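Local coordinates for protein Lys-gingipain W83 (Porphyromonas gingivalis, PDB 3M1H) that cleaves proteins after lysine as a secreted cysteine protease and probable virulence factor, represented here by its K3 cleaved adhesin domain, a calcium-binding beta jelly roll, at residues A53-F58 / A131-R136; P71-P76 / V173-G178; W84-D89 / R136-W141; S94-V99 / R158-T163. All blocks are in the same frame, centred on the assembly; numbering follows the deposited sequence.

Interaction 1 of 4, residues A53-F58 / A131-R136. Unlike the reference sequence in segment 53-58: Tyr55 (reference His).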
loop_
_atom_site.group_PDB
_atom_site.type_symbol
_atom_site.label_atom_id
_atom_site.label_comp_id
_atom_site.label_asym_id
_atom_site.label_seq_id
_atom_site.Cartn_x
_atom_site.Cartn_y
_atom_site.Cartn_z
ATOM N N ALA A 53 -2.366 -6.668 5.272
ATOM C CA ALA A 53 -1.979 -8.044 5.613
ATOM C C ALA A 53 -2.475 -9.097 4.655
ATOM O O ALA A 53 -3.643 -9.116 4.278
ATOM C CB ALA A 53 -2.484 -8.406 7.025
ATOM N N SER A 54 -1.571 -10.012 4.318
ATOM C CA SER A 54 -1.946 -11.336 3.773
ATOM C C SER A 54 -1.860 -12.403 4.864
ATOM O O SER A 54 -2.272 -13.553 4.610
ATOM C CB SER A 54 -1.079 -11.704 2.584
ATOM O OG SER A 54 0.245 -11.991 2.945
ATOM N N TYR A 55 -1.377 -12.060 6.052
ATOM C CA TYR A 55 -1.279 -12.958 7.214
ATOM C C TYR A 55 -1.173 -12.129 8.459
ATOM O O TYR A 55 -0.356 -11.213 8.491
ATOM C CB TYR A 55 -0.054 -13.882 7.096
ATOM C CG TYR A 55 0.072 -14.942 8.169
ATOM C CD1 TYR A 55 -0.351 -16.247 7.911
ATOM C CD2 TYR A 55 0.608 -14.652 9.424
ATOM C CE1 TYR A 55 -0.235 -17.233 8.879
ATOM C CE2 TYR A 55 0.735 -15.642 10.419
ATOM C CZ TYR A 55 0.287 -16.937 10.126
ATOM O OH TYR A 55 0.420 -17.916 11.106
ATOM N N ILE A 56 -1.980 -12.444 9.482
ATOM C CA ILE A 56 -1.987 -11.714 10.736
ATOM C C ILE A 56 -1.605 -12.657 11.868
ATOM O O ILE A 56 -2.229 -13.727 12.009
ATOM C CB ILE A 56 -3.385 -11.080 11.032
ATOM C CG1 ILE A 56 -3.756 -10.128 9.908
ATOM C CG2 ILE A 56 -3.369 -10.330 12.328
ATOM C CD1 ILE A 56 -5.135 -9.492 9.987
ATOM N N ASN A 57 -0.588 -12.300 12.635
ATOM C CA ASN A 57 -0.173 -13.132 13.780
ATOM C C ASN A 57 -1.350 -13.332 14.739
ATOM O O ASN A 57 -2.157 -12.436 14.935
ATOM C CB ASN A 57 1.035 -12.550 14.508
ATOM C CG ASN A 57 2.353 -12.793 13.760
ATOM O OD1 ASN A 57 2.466 -13.672 12.914
ATOM N ND2 ASN A 57 3.346 -11.993 14.097
ATOM N N PHE A 58 -1.425 -14.545 15.291
ATOM C CA PHE A 58 -2.488 -14.993 16.214
ATOM C C PHE A 58 -3.850 -15.137 15.528
ATOM O O PHE A 58 -4.850 -15.336 16.226
ATOM C CB PHE A 58 -2.611 -14.096 17.455
ATOM C CG PHE A 58 -1.394 -14.124 18.377
ATOM C CD1 PHE A 58 -1.322 -15.012 19.456
ATOM C CD2 PHE A 58 -0.353 -13.232 18.195
ATOM C CE1 PHE A 58 -0.221 -15.014 20.309
ATOM C CE2 PHE A 58 0.762 -13.215 19.051
ATOM C CZ PHE A 58 0.831 -14.102 20.110
ATOM N N ALA A 131 4.404 -20.135 12.468
ATOM C CA ALA A 131 3.116 -19.580 12.891
ATOM C C ALA A 131 3.209 -18.081 13.144
ATOM O O ALA A 131 2.284 -17.360 12.747
ATOM C CB ALA A 131 2.547 -20.289 14.141
ATOM N N ILE A 132 4.279 -17.643 13.813
ATOM C CA ILE A 132 4.505 -16.228 14.175
ATOM C C ILE A 132 5.574 -15.676 13.240
ATOM O O ILE A 132 6.717 -16.150 13.217
ATOM C CB ILE A 132 4.967 -16.072 15.634
ATOM C CG1 ILE A 132 3.860 -16.513 16.597
ATOM C CG2 ILE A 132 5.442 -14.623 15.951
ATOM C CD1 ILE A 132 2.857 -15.372 16.933
ATOM N N ARG A 133 5.176 -14.686 12.456
ATOM C CA ARG A 133 6.012 -14.096 11.447
ATOM C C ARG A 133 6.392 -12.673 11.842
ATOM O O ARG A 133 6.023 -12.183 12.905
ATOM C CB ARG A 133 5.304 -14.156 10.112
ATOM C CG ARG A 133 4.938 -15.580 9.776
ATOM C CD ARG A 133 4.173 -15.689 8.509
ATOM N NE ARG A 133 3.726 -17.080 8.341
ATOM C CZ ARG A 133 3.017 -17.551 7.327
ATOM N NH1 ARG A 133 2.633 -16.800 6.298
ATOM N NH2 ARG A 133 2.691 -18.837 7.333
ATOM N N GLY A 134 7.200 -12.040 11.009
ATOM C CA GLY A 134 7.689 -10.699 11.335
ATOM C C GLY A 134 8.700 -10.645 12.470
ATOM O O GLY A 134 8.913 -9.594 13.058
ATOM N N THR A 135 9.365 -11.762 12.749
ATOM C CA THR A 135 10.272 -11.878 13.898
ATOM C C THR A 135 11.725 -11.548 13.574
ATOM O O THR A 135 12.567 -11.566 14.473
ATOM C CB THR A 135 10.279 -13.305 14.498
ATOM O OG1 THR A 135 10.754 -14.238 13.517
ATOM C CG2 THR A 135 8.876 -13.705 14.971
ATOM N N ARG A 136 12.029 -11.249 12.318
ATOM C CA ARG A 136 13.413 -10.980 11.918
ATOM C C ARG A 136 13.473 -9.634 11.242
ATOM O O ARG A 136 12.951 -8.664 11.772
ATOM C CB ARG A 136 13.977 -12.106 11.031
ATOM C CG ARG A 136 13.893 -13.492 11.634
ATOM C CD ARG A 136 14.389 -14.507 10.611
ATOM N NE ARG A 136 14.330 -15.862 11.124
ATOM C CZ ARG A 136 13.253 -16.634 11.111
ATOM N NH1 ARG A 136 12.101 -16.192 10.606
ATOM N NH2 ARG A 136 13.330 -17.868 11.600
HETATM O O HOH W 1 0.063 -16.926 14.355
#

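Interaction 2 of 4, residues P71-P76 / V173-G178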
loop_
_atom_site.group_PDB
_atom_site.type_symbol
_atom_site.label_atom_id
_atom_site.label_comp_id
_atom_site.label_asym_id
_atom_site.label_seq_id
_atom_site.Cartn_x
_atom_site.Cartn_y
_atom_site.Cartn_z
ATOM N N PRO A 71 -6.812 11.459 -1.718
ATOM C CA PRO A 71 -7.846 12.441 -1.940
ATOM C C PRO A 71 -7.910 12.851 -3.425
ATOM O O PRO A 71 -7.057 12.439 -4.213
ATOM C CB PRO A 71 -7.355 13.641 -1.111
ATOM C CG PRO A 71 -6.130 13.219 -0.394
ATOM C CD PRO A 71 -5.612 12.031 -1.109
ATOM N N GLU A 72 -8.932 13.630 -3.784
ATOM C CA GLU A 72 -9.124 14.060 -5.153
ATOM C C GLU A 72 -7.973 14.964 -5.566
ATOM O O GLU A 72 -7.587 15.865 -4.815
ATOM C CB GLU A 72 -10.467 14.772 -5.310
ATOM C CG GLU A 72 -10.790 15.090 -6.765
ATOM C CD GLU A 72 -12.041 15.927 -6.948
ATOM O OE1 GLU A 72 -12.228 16.446 -8.059
ATOM O OE2 GLU A 72 -12.837 16.051 -6.008
ATOM N N LEU A 73 -7.435 14.696 -6.757
ATOM C CA LEU A 73 -6.252 15.335 -7.310
ATOM C C LEU A 73 -6.679 16.214 -8.492
ATOM O O LEU A 73 -7.689 15.926 -9.157
ATOM C CB LEU A 73 -5.269 14.274 -7.780
ATOM C CG LEU A 73 -4.787 13.209 -6.780
ATOM C CD1 LEU A 73 -4.046 12.065 -7.479
ATOM C CD2 LEU A 73 -3.928 13.823 -5.695
ATOM N N SER A 74 -5.910 17.276 -8.753
ATOM C CA SER A 74 -6.069 18.039 -9.984
ATOM C C SER A 74 -4.780 17.904 -10.783
ATOM O O SER A 74 -3.747 18.472 -10.413
ATOM C CB SER A 74 -6.376 19.510 -9.682
ATOM O OG SER A 74 -6.499 20.219 -10.919
ATOM N N LEU A 75 -4.833 17.123 -11.857
ATOM C CA LEU A 75 -3.697 16.873 -12.715
ATOM C C LEU A 75 -4.091 17.082 -14.188
ATOM O O LEU A 75 -4.064 16.133 -15.005
ATOM C CB LEU A 75 -3.157 15.463 -12.487
ATOM C CG LEU A 75 -2.668 15.196 -11.055
ATOM C CD1 LEU A 75 -2.424 13.711 -10.802
ATOM C CD2 LEU A 75 -1.407 16.030 -10.754
ATOM N N PRO A 76 -4.449 18.316 -14.527
ATOM C CA PRO A 76 -4.981 18.591 -15.864
ATOM C C PRO A 76 -4.016 18.276 -17.000
ATOM O O PRO A 76 -4.468 17.953 -18.114
ATOM C CB PRO A 76 -5.332 20.074 -15.804
ATOM C CG PRO A 76 -4.524 20.630 -14.753
ATOM C CD PRO A 76 -4.387 19.541 -13.718
ATOM N N VAL A 173 4.428 8.845 -0.012
ATOM C CA VAL A 173 3.716 9.003 -1.283
ATOM C C VAL A 173 3.779 10.458 -1.711
ATOM O O VAL A 173 3.291 11.320 -1.005
ATOM C CB VAL A 173 2.262 8.568 -1.133
ATOM C CG1 VAL A 173 1.482 8.801 -2.444
ATOM C CG2 VAL A 173 2.157 7.093 -0.708
ATOM N N VAL A 174 4.361 10.721 -2.873
ATOM C CA VAL A 174 4.512 12.080 -3.404
ATOM C C VAL A 174 3.972 12.122 -4.844
ATOM O O VAL A 174 4.292 11.232 -5.636
ATOM C CB VAL A 174 5.974 12.544 -3.404
ATOM C CG1 VAL A 174 6.067 13.985 -3.877
ATOM C CG2 VAL A 174 6.603 12.423 -1.986
ATOM N N ILE A 175 3.139 13.114 -5.156
ATOM C CA ILE A 175 2.599 13.333 -6.509
ATOM C C ILE A 175 2.922 14.769 -6.895
ATOM O O ILE A 175 2.634 15.719 -6.150
ATOM C CB ILE A 175 1.086 13.066 -6.607
ATOM C CG1 ILE A 175 0.783 11.605 -6.227
ATOM C CG2 ILE A 175 0.585 13.425 -8.044
ATOM C CD1 ILE A 175 -0.671 11.226 -6.271
ATOM N N THR A 176 3.565 14.901 -8.051
ATOM C CA THR A 176 3.936 16.193 -8.593
ATOM C C THR A 176 3.160 16.394 -9.882
ATOM O O THR A 176 2.888 15.434 -10.590
ATOM C CB THR A 176 5.445 16.261 -8.896
ATOM O OG1 THR A 176 5.772 15.331 -9.939
ATOM C CG2 THR A 176 6.262 15.920 -7.657
ATOM N N SER A 177 2.823 17.633 -10.192
ATOM C CA SER A 177 2.043 17.898 -11.415
ATOM C C SER A 177 2.989 18.231 -12.552
ATOM O O SER A 177 4.133 18.634 -12.320
ATOM C CB SER A 177 1.040 19.019 -11.194
ATOM O OG SER A 177 1.682 20.145 -10.632
ATOM N N GLY A 178 2.507 18.044 -13.777
ATOM C CA GLY A 178 3.264 18.376 -14.981
ATOM C C GLY A 178 3.409 17.162 -15.873
ATOM O O GLY A 178 3.816 16.091 -15.410
#

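Interaction 3 of 4, residues W84-D89 / R136-W141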
loop_
_atom_site.group_PDB
_atom_site.type_symbol
_atom_site.label_atom_id
_atom_site.label_comp_id
_atom_site.label_asym_id
_atom_site.label_seq_id
_atom_site.Cartn_x
_atom_site.Cartn_y
_atom_site.Cartn_z
ATOM N N TRP A 84 7.325 4.651 -1.634
ATOM C CA TRP A 84 8.210 3.610 -1.141
ATOM C C TRP A 84 7.407 2.414 -0.632
ATOM O O TRP A 84 6.338 2.586 0.006
ATOM C CB TRP A 84 9.101 4.151 -0.041
ATOM C CG TRP A 84 10.047 5.239 -0.483
ATOM C CD1 TRP A 84 9.760 6.553 -0.704
ATOM C CD2 TRP A 84 11.443 5.080 -0.723
ATOM N NE1 TRP A 84 10.915 7.230 -1.080
ATOM C CE2 TRP A 84 11.955 6.346 -1.082
ATOM C CE3 TRP A 84 12.307 3.991 -0.665
ATOM C CZ2 TRP A 84 13.304 6.532 -1.378
ATOM C CZ3 TRP A 84 13.643 4.179 -0.980
ATOM C CH2 TRP A 84 14.116 5.454 -1.327
ATOM N N VAL A 85 7.925 1.216 -0.907
ATOM C CA VAL A 85 7.233 -0.026 -0.586
ATOM C C VAL A 85 8.213 -1.020 -0.013
ATOM O O VAL A 85 9.384 -1.039 -0.425
ATOM C CB VAL A 85 6.503 -0.606 -1.810
ATOM C CG1 VAL A 85 7.462 -0.914 -2.969
ATOM C CG2 VAL A 85 5.717 -1.857 -1.456
ATOM N N CYS A 86 7.784 -1.816 0.970
ATOM C CA CYS A 86 8.565 -2.966 1.373
ATOM C C CYS A 86 7.675 -4.072 1.912
ATOM O O CYS A 86 6.514 -3.832 2.296
ATOM C CB CYS A 86 9.621 -2.589 2.428
ATOM S SG CYS A 86 9.046 -2.312 4.127
ATOM N N ALA A 87 8.242 -5.274 1.984
ATOM C CA ALA A 87 7.640 -6.347 2.694
ATOM C C ALA A 87 7.947 -6.214 4.166
ATOM O O ALA A 87 9.118 -6.038 4.558
ATOM C CB ALA A 87 8.196 -7.707 2.140
ATOM N N GLN A 88 6.964 -6.341 5.041
ATOM C CA GLN A 88 7.281 -6.262 6.476
ATOM C C GLN A 88 8.185 -7.394 7.010
ATOM O O GLN A 88 9.018 -7.180 7.872
ATOM C CB GLN A 88 6.002 -6.181 7.341
ATOM C CG GLN A 88 6.278 -6.207 8.834
ATOM C CD GLN A 88 7.140 -5.054 9.306
ATOM O OE1 GLN A 88 7.283 -4.076 8.582
ATOM N NE2 GLN A 88 7.712 -5.159 10.502
ATOM N N ASP A 89 8.002 -8.595 6.461
ATOM C CA ASP A 89 8.881 -9.707 6.772
ATOM C C ASP A 89 9.684 -10.021 5.518
ATOM O O ASP A 89 9.115 -10.536 4.566
ATOM C CB ASP A 89 8.045 -10.912 7.225
ATOM C CG ASP A 89 8.896 -12.029 7.825
ATOM O OD1 ASP A 89 10.087 -12.151 7.449
ATOM O OD2 ASP A 89 8.350 -12.791 8.650
ATOM N N ARG A 136 12.029 -11.249 12.318
ATOM C CA ARG A 136 13.413 -10.980 11.918
ATOM C C ARG A 136 13.473 -9.634 11.242
ATOM O O ARG A 136 12.951 -8.664 11.772
ATOM C CB ARG A 136 13.977 -12.106 11.031
ATOM C CG ARG A 136 13.893 -13.492 11.634
ATOM C CD ARG A 136 14.389 -14.507 10.611
ATOM N NE ARG A 136 14.330 -15.862 11.124
ATOM C CZ ARG A 136 13.253 -16.634 11.111
ATOM N NH1 ARG A 136 12.101 -16.192 10.606
ATOM N NH2 ARG A 136 13.330 -17.868 11.600
ATOM N N ALA A 137 14.091 -9.558 10.066
ATOM C CA ALA A 137 14.320 -8.260 9.464
ATOM C C ALA A 137 13.154 -7.850 8.579
ATOM O O ALA A 137 12.460 -8.673 7.960
ATOM C CB ALA A 137 15.618 -8.256 8.679
ATOM N N GLN A 138 12.948 -6.552 8.524
ATOM C CA GLN A 138 12.083 -5.980 7.527
ATOM C C GLN A 138 12.707 -6.088 6.130
ATOM O O GLN A 138 13.938 -6.073 5.977
ATOM C CB GLN A 138 11.854 -4.512 7.951
ATOM C CG GLN A 138 10.604 -3.883 7.533
ATOM C CD GLN A 138 10.522 -2.424 7.982
ATOM O OE1 GLN A 138 11.494 -1.672 7.906
ATOM N NE2 GLN A 138 9.333 -2.014 8.403
ATOM N N GLY A 139 11.875 -6.165 5.107
ATOM C CA GLY A 139 12.345 -6.120 3.746
ATOM C C GLY A 139 12.922 -4.750 3.448
ATOM O O GLY A 139 12.602 -3.764 4.120
ATOM N N THR A 140 13.728 -4.700 2.398
ATOM C CA THR A 140 14.274 -3.455 1.904
ATOM C C THR A 140 13.170 -2.536 1.360
ATOM O O THR A 140 12.268 -2.964 0.659
ATOM C CB THR A 140 15.289 -3.701 0.767
ATOM O OG1 THR A 140 16.286 -4.625 1.205
ATOM C CG2 THR A 140 15.962 -2.382 0.342
ATOM N N TRP A 141 13.239 -1.259 1.725
ATOM C CA TRP A 141 12.403 -0.238 1.123
ATOM C C TRP A 141 12.917 0.084 -0.265
ATOM O O TRP A 141 14.110 0.409 -0.436
ATOM C CB TRP A 141 12.396 1.044 1.953
ATOM C CG TRP A 141 11.633 0.930 3.259
ATOM C CD1 TRP A 141 12.152 0.665 4.503
ATOM C CD2 TRP A 141 10.233 1.123 3.446
ATOM N NE1 TRP A 141 11.155 0.673 5.446
ATOM C CE2 TRP A 141 9.966 0.941 4.824
ATOM C CE3 TRP A 141 9.168 1.403 2.581
ATOM C CZ2 TRP A 141 8.680 1.041 5.353
ATOM C CZ3 TRP A 141 7.886 1.513 3.112
ATOM C CH2 TRP A 141 7.665 1.313 4.483
HETATM O O HOH W 2 10.870 -5.362 0.625
HETATM O O HOH W 3 10.963 -10.648 9.585
#

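Interaction 4 of 4, residues S94-V99 / R158-T163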
loop_
_atom_site.group_PDB
_atom_site.type_symbol
_atom_site.label_atom_id
_atom_site.label_comp_id
_atom_site.label_asym_id
_atom_site.label_seq_id
_atom_site.Cartn_x
_atom_site.Cartn_y
_atom_site.Cartn_z
ATOM N N SER A 94 6.441 -12.052 -0.534
ATOM C CA SER A 94 5.830 -12.132 -1.870
ATOM C C SER A 94 4.430 -11.532 -1.927
ATOM O O SER A 94 3.497 -12.161 -2.390
ATOM C CB SER A 94 5.777 -13.595 -2.366
ATOM O OG SER A 94 7.065 -14.168 -2.269
ATOM N N GLU A 95 4.300 -10.288 -1.473
ATOM C CA GLU A 95 3.009 -9.604 -1.498
ATOM C C GLU A 95 2.754 -9.053 -2.885
ATOM O O GLU A 95 3.662 -8.586 -3.552
ATOM C CB GLU A 95 2.997 -8.467 -0.477
ATOM C CG GLU A 95 3.313 -8.878 0.937
ATOM C CD GLU A 95 2.228 -9.654 1.646
ATOM O OE1 GLU A 95 1.131 -9.824 1.094
ATOM O OE2 GLU A 95 2.512 -10.128 2.771
ATOM N N HIS A 96 1.494 -9.134 -3.308
ATOM C CA HIS A 96 1.035 -8.736 -4.618
ATOM C C HIS A 96 0.235 -7.440 -4.485
ATOM O O HIS A 96 -0.692 -7.365 -3.687
ATOM C CB HIS A 96 0.177 -9.887 -5.193
ATOM C CG HIS A 96 -0.380 -9.668 -6.565
ATOM N ND1 HIS A 96 -1.525 -10.317 -6.985
ATOM C CD2 HIS A 96 0.028 -8.920 -7.613
ATOM C CE1 HIS A 96 -1.810 -9.945 -8.221
ATOM N NE2 HIS A 96 -0.874 -9.111 -8.633
ATOM N N TYR A 97 0.626 -6.434 -5.251
ATOM C CA TYR A 97 -0.080 -5.154 -5.225
ATOM C C TYR A 97 -0.127 -4.515 -6.592
ATOM O O TYR A 97 0.628 -4.896 -7.508
ATOM C CB TYR A 97 0.530 -4.195 -4.195
ATOM C CG TYR A 97 1.785 -3.514 -4.685
ATOM C CD1 TYR A 97 1.764 -2.197 -5.115
ATOM C CD2 TYR A 97 2.997 -4.203 -4.746
ATOM C CE1 TYR A 97 2.890 -1.588 -5.577
ATOM C CE2 TYR A 97 4.144 -3.604 -5.198
ATOM C CZ TYR A 97 4.084 -2.286 -5.618
ATOM O OH TYR A 97 5.193 -1.615 -6.079
ATOM N N ALA A 98 -1.037 -3.560 -6.739
ATOM C CA ALA A 98 -1.126 -2.754 -7.945
ATOM C C ALA A 98 -1.478 -1.299 -7.621
ATOM O O ALA A 98 -2.014 -1.017 -6.545
ATOM C CB ALA A 98 -2.143 -3.356 -8.943
ATOM N N VAL A 99 -1.188 -0.416 -8.566
ATOM C CA VAL A 99 -1.460 1.003 -8.475
ATOM C C VAL A 99 -2.344 1.369 -9.666
ATOM O O VAL A 99 -2.025 0.972 -10.800
ATOM C CB VAL A 99 -0.158 1.862 -8.528
ATOM C CG1 VAL A 99 -0.488 3.370 -8.458
ATOM C CG2 VAL A 99 0.814 1.399 -7.437
ATOM N N ARG A 158 -3.611 -1.049 -4.237
ATOM C CA ARG A 158 -4.457 -2.213 -4.013
ATOM C C ARG A 158 -3.615 -3.407 -3.634
ATOM O O ARG A 158 -2.737 -3.765 -4.368
ATOM C CB ARG A 158 -5.207 -2.545 -5.282
ATOM C CG ARG A 158 -6.268 -3.611 -5.119
ATOM C CD ARG A 158 -6.873 -3.942 -6.456
ATOM N NE ARG A 158 -7.781 -5.094 -6.387
ATOM C CZ ARG A 158 -8.110 -5.876 -7.417
ATOM N NH1 ARG A 158 -7.620 -5.662 -8.628
ATOM N NH2 ARG A 158 -8.961 -6.889 -7.228
ATOM N N HIS A 159 -3.887 -4.010 -2.490
ATOM C CA HIS A 159 -3.223 -5.233 -2.035
ATOM C C HIS A 159 -4.227 -6.358 -2.245
ATOM O O HIS A 159 -5.312 -6.302 -1.675
ATOM C CB HIS A 159 -2.919 -5.119 -0.552
ATOM C CG HIS A 159 -2.153 -6.279 0.025
ATOM N ND1 HIS A 159 -2.286 -6.667 1.333
ATOM C CD2 HIS A 159 -1.243 -7.128 -0.522
ATOM C CE1 HIS A 159 -1.453 -7.660 1.597
ATOM N NE2 HIS A 159 -0.814 -7.967 0.482
ATOM N N PHE A 160 -3.906 -7.322 -3.118
ATOM C CA PHE A 160 -4.933 -8.303 -3.539
ATOM C C PHE A 160 -4.283 -9.516 -4.153
ATOM O O PHE A 160 -3.113 -9.505 -4.411
ATOM C CB PHE A 160 -5.878 -7.669 -4.553
ATOM C CG PHE A 160 -5.283 -7.487 -5.922
ATOM C CD1 PHE A 160 -5.717 -8.279 -6.976
ATOM C CD2 PHE A 160 -4.269 -6.566 -6.155
ATOM C CE1 PHE A 160 -5.191 -8.112 -8.238
ATOM C CE2 PHE A 160 -3.739 -6.388 -7.430
ATOM C CZ PHE A 160 -4.191 -7.179 -8.466
ATOM N N GLY A 161 -5.079 -10.534 -4.435
ATOM C CA GLY A 161 -4.584 -11.658 -5.224
ATOM C C GLY A 161 -3.360 -12.297 -4.599
ATOM O O GLY A 161 -2.403 -12.631 -5.295
ATOM N N CYS A 162 -3.363 -12.421 -3.285
ATOM C CA CYS A 162 -2.301 -13.112 -2.568
ATOM C C CYS A 162 -2.778 -13.495 -1.176
ATOM O O CYS A 162 -3.757 -12.945 -0.660
ATOM C CB CYS A 162 -1.010 -12.302 -2.470
ATOM S SG CYS A 162 -1.218 -10.711 -1.632
ATOM N N THR A 163 -2.084 -14.449 -0.573
ATOM C CA THR A 163 -2.410 -14.942 0.745
ATOM C C THR A 163 -1.178 -15.611 1.352
ATOM O O THR A 163 -0.320 -16.157 0.621
ATOM C CB THR A 163 -3.605 -15.970 0.730
ATOM O OG1 THR A 163 -4.023 -16.237 2.077
ATOM C CG2 THR A 163 -3.228 -17.276 0.050
#

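Interaction 1 of 4, residues A53-F58 / A131-R136
Tyr55 lays one ring face against the guanidinium of Arg133, with centres 3.7 Å apart and planes only 9° from parallel. Arg133 CZ stands 17° off the ring normal, which makes this a cation-pi stack over the face, and CD of the same arginine adds a CH-pi contact. Arg133 NH1 comes within 3.4 Å of Tyr55 CD1 and also pairs with Asp164 and the carbonyl of Phe165, so the stacked group is also held by polar partners beyond the two segments. At the ring's edge, Tyr55 OH donates to Ala131 O at 2.5 Å, in the carbonyl plane and on a lone pair. Asn57 grips the backbone of Arg133 twice: its OD1 accepts from Arg133 N at 2.9 Å, almost straight at 176°, and its ND2 donates to Arg133 O at 2.9 Å. Farther out, Ile132 CD1 sits over one face of the Phe58 ring, 3.7 Å from CE2. A water joins Phe58 N to Ala131 O. The short strand 55-56 with its following turn and the 131-136 loop are thus joined at the surface without strand pairing; the side-chain amide imitates a peptide partner, and the arginine's charge is probably shared between the aromatic face and Asp164.

Interaction 2 of 4, residues P71-P76 / V173-G178
Leu73, Leu75 and Ile175 make the apolar part of this contact, and methyl groups do the touching. Leu73 CD1 meets Ile175 CD1 at 3.7 Å, the closest approach between the two segments. Leu75 uses both branches: CD1 lies 4.1 Å from Ile175 CG2, while CD2 rests 3.9 Å from Ser177 CB. Each leucine crosses Ile175 at about a right angle. The isoleucine serves both because its branches diverge from CB: CG1 lies anti to the carbonyl carbon (chi1 -60°) and carries CD1 to Leu73, whereas CG2 lies anti to the backbone N and faces Leu75.

Polar bonding between the segments is absent. The CA atoms of Leu73 and Ile175 are 9.1 Å apart, too far for backbone pairing, and those of Leu75 and Ser177 approach to 6.0 Å. The backbones find their partners in other directions: Leu73 bonds to Lys153 and Leu75 to Gly151, while Ile175 bonds to Val5. Ser177 OG makes a weak bond to Ala3 O.

Further packing extends the apolar cluster, with Leu73 against Val155 of strand 154-160 and Ile175 against Leu81 of strand 79-87. The loop after strand 65-69 thereby lays its leucines against the final strand, 167-177, and joins the two antiparallel sheets at one end of the domain, an arrangement characteristic of the hydrophobic interior of a beta jelly roll.

Interaction 3 of 4, residues W84-D89 / R136-W141
Cys86 places both CB and SG over one face of the Trp141 indole, with CB also against the carbonyls of loop 136-141. CB lies 3.2 Å from Thr140 O and makes a CH-pi contact with the Trp141 six-membered ring. With chi1 at 76°, SG is set between the backbone N and the carbonyl carbon, which carries it over the same face: the sulfur is 3.5 Å from the centroid of that six-membered ring and 15° off its normal. The indole edge continues along the strand, its CZ3 3.6 Å from Trp84 O, while Trp84 CB touches Trp141 CE3. His44 stacks on the Trp84 ring and also meets that of Trp141. On the other side of Cys86 along the strand, Gly139 N donates to Ala87 O at 2.8 Å. Gln138 NE2 reaches Gln88 OE1 at 2.9 Å, in a nearly straight bond between amide planes 86° apart; OE1 also accepts from Asn169, and NE2 also donates to Ala42 O. A water accepts from Ala87 N and donates to Thr140 O. Gripping the loop by backbone, amide and water bonds is consistent with a well-defined position for Trp141, whose side chain lies about 4 Å from that of the calcium ligand Asp171.

Interaction 4 of 4, residues S94-V99 / R158-T163
His159 NE2 donates to Glu95 OE1 at 2.8 Å, a histidine-carboxylate bond that lies within the imidazole plane but meets the oxygen 45° out of the carboxylate plane. Both groups have a second polar anchor: His159 ND1 bonds to Ser52 OG, and Glu95 OE2 accepts from Ser54 OG and Phe166 N. These buried bonds probably favour an ionised carboxylate. A second imidazole, that of His96, donates through ND1 to Gly161 O at 3.0 Å and turns NE2 to Glu117; the Gly161 oxygen is met from well above its carbonyl plane. A longer bond joins His96 N to Cys162 SG at 3.6 Å.

Between the backbones, Ala98 and Arg158 form an antiparallel hydrogen-bonded pair, with Ala98 N to Arg158 O at 2.9 Å and Arg158 N to Ala98 O at 2.8 Å. Tyr97 and His159 are the adjoining non-hydrogen-bonded pair, and beyond them Phe160 N donates to His96 O, extending the pairing. Strands 96-102 and 154-160 are neighbours in one of the two five-stranded sheets of the jelly roll, and their local axes approach to 4.8 Å at 150°.

Packing follows on the face bearing Ala98 and Arg158. Ala98 CB touches Phe160 CE2 at 3.7 Å, at the ring's edge, while His96 CE1 comes over a face of the same ring, the two planes tilted by 34°. The first torsion of Phe160 turns its ring toward Ala98 and His96.

Interaction 1 is a surface contact and interaction 2 a buried one, their centres about 34 Å apart on opposite sides of the chain's centre; interactions 3 and 4 are partly buried. The chemistry differs accordingly: a cation-pi stack with amide and water bonds in interaction 1, aliphatic packing alone in interaction 2, sulfur-aromatic, amide and water contacts in interaction 3, and backbone pairing with imidazole bonds in interaction 4. Interactions 2 and 3 draw on neighbouring strands of one sheet, 167-177 and 79-87, whereas interaction 4 pairs strands of the second. Interactions 1 and 3 share Arg136 and touch through Gly134 N and Asp89 OD2, while Val85 of interaction 3 packs on Tyr97 of interaction 4.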